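PDB 1UP3: putative cellulase CEL6 from Mycobacterium tuberculosis, which probably hydrolyses internal beta-1,4-glycosidic bonds of cellulose, as a family 6 endoglucanase. Local coordinates for residues Ala30-Val35 and Tyr284-Ala289; Asn221-Ala226 and Ser237-Gly242. All coordinates share one frame; numbering follows the deposited sequence.

Contact 1. Residues Ala30-Val35 and Tyr284-Ala289; sequences AELTSV and YAIDLA
The carboxylate of Glu31 is the flat side-chain group nearest the crossing with helix 284-289, yet neither of its faces is packed there; the methylenes below it do the touching, CB 3.5 Å from Ala289 CB and CG 3.6 Å from the same Ala289 CB. With CG set beside the backbone N (chi1 -67°) and the chain bent at the next bond (chi2 73°), the carboxylate turns back along its own helix. Its OE2 lies near the terminal carboxylate oxygen of Gln294, a pair of like charges that may raise the proton affinity of one or both groups. The peptide carbonyl of Ile286 supplies a second flat group, and Glu31 CG stands 3.9 Å from its O.

Leu32 carries the apolar half of the contact. It crosses Ile286 at a slant, CG 3.9 Å from Ile286 CG1, while the CD2 branch also meets the methyl of Ala285, CD2 to CB 4.0 Å. Val35 comes in one turn further on through CG2, 4.3 Å from Ala285 O.

The two helices cross almost at right angles, 91° between their directions, with axes 8.5 Å apart. Ala285 and Ala289, four residues apart, turn their methyls to the crossing, and these short side chains permit the close approach. In the distorted beta/alpha barrel of family 6, helix 30-36 precedes the first strand of the parallel sheet, 42-44, and helix 282-291 follows the last, 254-258, so the crossing brings together helices from near the two ends of the chain. Leu32 and Val35 also touch helix 17-24, Leu32 at Ala21 and Ala22 and Val35 at Ala18.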
loop_
_atom_site.group_PDB
_atom_site.type_symbol
_atom_site.label_atom_id
_atom_site.label_comp_id
_atom_site.label_asym_id
_atom_site.label_seq_id
_atom_site.Cartn_x
_atom_site.Cartn_y
_atom_site.Cartn_z
ATOM N N ALA A 30 -16.177 1.652 20.038
ATOM C CA ALA A 30 -15.385 0.437 19.976
ATOM C C ALA A 30 -14.797 0.200 18.595
ATOM O O ALA A 30 -13.680 -0.334 18.482
ATOM C CB ALA A 30 -16.257 -0.776 20.379
ATOM N N GLU A 31 -15.554 0.566 17.567
ATOM C CA GLU A 31 -15.137 0.319 16.198
ATOM C C GLU A 31 -13.961 1.220 15.844
ATOM O O GLU A 31 -12.984 0.762 15.257
ATOM C CB GLU A 31 -16.274 0.573 15.201
ATOM C CG GLU A 31 -17.441 -0.408 15.302
ATOM C CD GLU A 31 -18.322 -0.177 16.543
ATOM O OE1 GLU A 31 -18.594 0.979 16.896
ATOM O OE2 GLU A 31 -18.741 -1.161 17.215
ATOM N N LEU A 32 -14.040 2.497 16.194
ATOM C CA LEU A 32 -12.924 3.396 15.899
ATOM C C LEU A 32 -11.681 3.029 16.694
ATOM O O LEU A 32 -10.565 3.091 16.176
ATOM C CB LEU A 32 -13.274 4.852 16.154
ATOM C CG LEU A 32 -14.265 5.509 15.239
ATOM C CD1 LEU A 32 -14.583 6.900 15.726
ATOM C CD2 LEU A 32 -13.667 5.626 13.814
ATOM N N THR A 33 -11.869 2.638 17.957
ATOM C CA THR A 33 -10.741 2.258 18.767
ATOM C C THR A 33 -10.043 1.024 18.146
ATOM O O THR A 33 -8.827 0.968 18.120
ATOM C CB THR A 33 -11.201 2.007 20.173
ATOM O OG1 THR A 33 -11.535 3.274 20.776
ATOM C CG2 THR A 33 -10.092 1.450 21.035
ATOM N N SER A 34 -10.815 0.051 17.680
ATOM C CA SER A 34 -10.251 -1.164 17.064
ATOM C C SER A 34 -9.383 -0.831 15.867
ATOM O O SER A 34 -8.224 -1.255 15.789
ATOM C CB SER A 34 -11.354 -2.114 16.625
ATOM O OG SER A 34 -10.787 -3.297 16.072
ATOM N N VAL A 35 -9.937 -0.044 14.955
ATOM C CA VAL A 35 -9.191 0.391 13.755
ATOM C C VAL A 35 -7.944 1.203 14.136
ATOM O O VAL A 35 -6.855 0.989 13.600
ATOM C CB VAL A 35 -10.140 1.195 12.805
ATOM C CG1 VAL A 35 -9.379 1.880 11.679
ATOM C CG2 VAL A 35 -11.251 0.264 12.275
ATOM N N TYR A 284 -17.191 5.512 7.607
ATOM C CA TYR A 284 -16.641 4.445 6.776
ATOM C C TYR A 284 -15.861 3.431 7.616
ATOM O O TYR A 284 -16.051 2.197 7.440
ATOM C CB TYR A 284 -15.742 4.995 5.679
ATOM C CG TYR A 284 -16.452 5.673 4.504
ATOM C CD1 TYR A 284 -17.826 5.897 4.495
ATOM C CD2 TYR A 284 -15.701 6.197 3.486
ATOM C CE1 TYR A 284 -18.430 6.533 3.433
ATOM C CE2 TYR A 284 -16.294 6.842 2.387
ATOM C CZ TYR A 284 -17.652 6.985 2.370
ATOM O OH TYR A 284 -18.270 7.628 1.293
ATOM N N ALA A 285 -15.022 3.924 8.526
ATOM C CA ALA A 285 -14.293 3.013 9.436
ATOM C C ALA A 285 -15.254 2.214 10.325
ATOM O O ALA A 285 -15.103 0.990 10.501
ATOM C CB ALA A 285 -13.270 3.763 10.265
ATOM N N ILE A 286 -16.262 2.899 10.863
ATOM C CA ILE A 286 -17.245 2.233 11.714
ATOM C C ILE A 286 -18.008 1.152 10.949
ATOM O O ILE A 286 -18.219 0.050 11.461
ATOM C CB ILE A 286 -18.174 3.296 12.328
ATOM C CG1 ILE A 286 -17.390 4.105 13.342
ATOM C CG2 ILE A 286 -19.396 2.680 13.001
ATOM C CD1 ILE A 286 -18.008 5.455 13.714
ATOM N N ASP A 287 -18.443 1.446 9.719
ATOM C CA ASP A 287 -19.169 0.446 8.933
ATOM C C ASP A 287 -18.298 -0.792 8.599
ATOM O O ASP A 287 -18.756 -1.939 8.707
ATOM C CB ASP A 287 -19.759 1.057 7.665
ATOM C CG ASP A 287 -20.880 2.096 7.950
ATOM O OD1 ASP A 287 -21.383 2.217 9.092
ATOM O OD2 ASP A 287 -21.321 2.842 7.063
ATOM N N LEU A 288 -17.039 -0.559 8.204
ATOM C CA LEU A 288 -16.120 -1.672 7.958
ATOM C C LEU A 288 -15.957 -2.559 9.200
ATOM O O LEU A 288 -15.974 -3.777 9.093
ATOM C CB LEU A 288 -14.744 -1.165 7.515
ATOM C CG LEU A 288 -14.725 -0.607 6.080
ATOM C CD1 LEU A 288 -13.518 0.262 5.900
ATOM C CD2 LEU A 288 -14.709 -1.725 5.021
ATOM N N ALA A 289 -15.806 -1.936 10.364
ATOM C CA ALA A 289 -15.696 -2.681 11.632
ATOM C C ALA A 289 -17.001 -3.374 12.017
ATOM O O ALA A 289 -16.994 -4.567 12.405
ATOM C CB ALA A 289 -15.282 -1.734 12.752
#

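Contact 2. Residues Asn221-Ala226 and Ser237-Gly242; sequences NGAGPA and SGRALG
Arg239 reaches across to segment 221-226, leaving CB with CG beside the backbone N and then bending at chi2 and chi3. CD passes 3.4 Å from Gly224 O. NE lies 3.9 Å from Ala226 CB and donates to Ser237 O at 2.9 Å, almost in the guanidinium plane. CZ lies beneath the backbone of Ala226, whose N is above one face of the group, offset toward its rim. At the tip, NH1 gives a fairly straight bond to Gly224 O (3.0 Å, 160° at the hydrogen), meeting that oxygen from above its carbonyl plane. NH2 also donates to Ser237 O, along a lone pair, so NE and NH2 grip one oxygen side-on, the NH2 bond being the longer.

Beyond the arginine, the type I turn Asn221-Gly224 packs on Ala240. Gly222 N donates to Ala240 O at 2.9 Å, and the methyls of Ala223 and Ala240 meet, CB to CB 4.0 Å. A water accepts from both Ala223 N (2.9 Å) and Ala240 N, bridging the two segments. Asn221 turns ND2 to Tyr193 O and Thr195 OG1 and leaves OD1 against Gly242 CA.

Both segments belong to the long connection between strands 213-217 and 254-258, where Ser237, Gly238 and Arg239 line the site of a polyether, probably from the crystallisation liquor, that is hydrogen-bonded to Arg239 N. Neutral backbone carbonyls at two edges of the guanidinium fix its rotation, and their dipoles would help to stabilise its positive charge.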
loop_
_atom_site.group_PDB
_atom_site.type_symbol
_atom_site.label_atom_id
_atom_site.label_comp_id
_atom_site.label_asym_id
_atom_site.label_seq_id
_atom_site.Cartn_x
_atom_site.Cartn_y
_atom_site.Cartn_z
ATOM N N ASN A 221 -11.018 -6.720 3.237
ATOM C CA ASN A 221 -11.406 -7.921 2.467
ATOM C C ASN A 221 -12.083 -9.039 3.241
ATOM O O ASN A 221 -12.189 -10.180 2.753
ATOM C CB ASN A 221 -10.226 -8.449 1.643
ATOM C CG ASN A 221 -9.240 -9.253 2.472
ATOM O OD1 ASN A 221 -9.234 -9.170 3.715
ATOM N ND2 ASN A 221 -8.408 -10.061 1.805
ATOM N N GLY A 222 -12.569 -8.735 4.443
ATOM C CA GLY A 222 -13.187 -9.747 5.290
ATOM C C GLY A 222 -14.469 -10.319 4.749
ATOM O O GLY A 222 -14.855 -11.425 5.166
ATOM N N ALA A 223 -15.148 -9.607 3.837
ATOM C CA ALA A 223 -16.395 -10.095 3.245
ATOM C C ALA A 223 -16.229 -10.250 1.732
ATOM O O ALA A 223 -17.201 -10.357 0.983
ATOM C CB ALA A 223 -17.560 -9.139 3.566
ATOM N N GLY A 224 -14.970 -10.240 1.266
ATOM C CA GLY A 224 -14.724 -10.287 -0.155
ATOM C C GLY A 224 -15.197 -9.026 -0.867
ATOM O O GLY A 224 -15.498 -7.996 -0.234
ATOM N N PRO A 225 -15.207 -9.075 -2.188
ATOM C CA PRO A 225 -15.546 -7.912 -3.016
ATOM C C PRO A 225 -17.068 -7.704 -3.205
ATOM O O PRO A 225 -17.865 -8.639 -3.072
ATOM C CB PRO A 225 -14.862 -8.248 -4.328
ATOM C CG PRO A 225 -15.007 -9.724 -4.423
ATOM C CD PRO A 225 -14.808 -10.228 -3.001
ATOM N N ALA A 226 -17.459 -6.471 -3.474
ATOM C CA ALA A 226 -18.820 -6.149 -3.893
ATOM C C ALA A 226 -19.071 -6.777 -5.260
ATOM O O ALA A 226 -18.143 -7.130 -5.968
ATOM C CB ALA A 226 -19.016 -4.601 -3.934
ATOM N N SER A 237 -20.326 -0.343 -0.315
ATOM C CA SER A 237 -20.923 -0.728 0.944
ATOM C C SER A 237 -20.816 -2.243 1.149
ATOM O O SER A 237 -20.464 -3.006 0.242
ATOM C CB SER A 237 -22.373 -0.251 0.996
ATOM O OG SER A 237 -23.122 -0.929 0.013
ATOM N N GLY A 238 -21.108 -2.666 2.377
ATOM C CA GLY A 238 -21.161 -4.074 2.748
ATOM C C GLY A 238 -19.828 -4.808 2.869
ATOM O O GLY A 238 -19.791 -6.045 2.937
ATOM N N ARG A 239 -18.726 -4.062 2.851
ATOM C CA ARG A 239 -17.388 -4.637 3.004
ATOM C C ARG A 239 -17.019 -4.688 4.486
ATOM O O ARG A 239 -17.537 -3.931 5.282
ATOM C CB ARG A 239 -16.337 -3.823 2.236
ATOM C CG ARG A 239 -16.617 -3.634 0.739
ATOM C CD ARG A 239 -16.977 -4.888 -0.035
ATOM N NE ARG A 239 -18.408 -5.067 -0.119
ATOM C CZ ARG A 239 -19.051 -6.236 -0.168
ATOM N NH1 ARG A 239 -18.448 -7.411 -0.066
ATOM N NH2 ARG A 239 -20.360 -6.214 -0.290
ATOM N N ALA A 240 -16.037 -5.514 4.832
ATOM C CA ALA A 240 -15.656 -5.715 6.223
ATOM C C ALA A 240 -14.159 -5.675 6.346
ATOM O O ALA A 240 -13.459 -6.104 5.430
ATOM C CB ALA A 240 -16.181 -7.067 6.680
ATOM N N LEU A 241 -13.672 -5.208 7.488
ATOM C CA LEU A 241 -12.265 -5.380 7.826
ATOM C C LEU A 241 -11.892 -6.844 7.650
ATOM O O LEU A 241 -12.679 -7.768 8.022
ATOM C CB LEU A 241 -12.020 -5.016 9.278
ATOM C CG LEU A 241 -12.386 -3.612 9.718
ATOM C CD1 LEU A 241 -12.175 -3.538 11.228
ATOM C CD2 LEU A 241 -11.577 -2.565 8.989
ATOM N N GLY A 242 -10.683 -7.057 7.113
ATOM C CA GLY A 242 -10.109 -8.384 6.999
ATOM C C GLY A 242 -9.155 -8.706 8.135
ATOM O O GLY A 242 -9.090 -7.990 9.157
HETATM O O HOH W 1 -14.884 -7.076 2.420
#

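Overall arrangement
Contact 1 is a buried crossing of two helices, whereas contact 2 is only partly buried and joins two irregular segments of one connection between strands. Their chemistry follows: aliphatic side chains meet in the first, backbone groups, an arginine and a water in the second. Along the chain contact 2 is nested within the span closed by contact 1, and helix 282-291 serves both. Its Ala285 and Ala289 face helix 30-36, while Leu288 and Ala289 also receive Leu241. Leu288 O lies 3.1 Å from Leu241 N, probably hydrogen-bonded, and Leu288 CD2 packs 3.6 Å from Arg239 O. Helix 282-291 thus lies between helix 30-36 and segment 237-242.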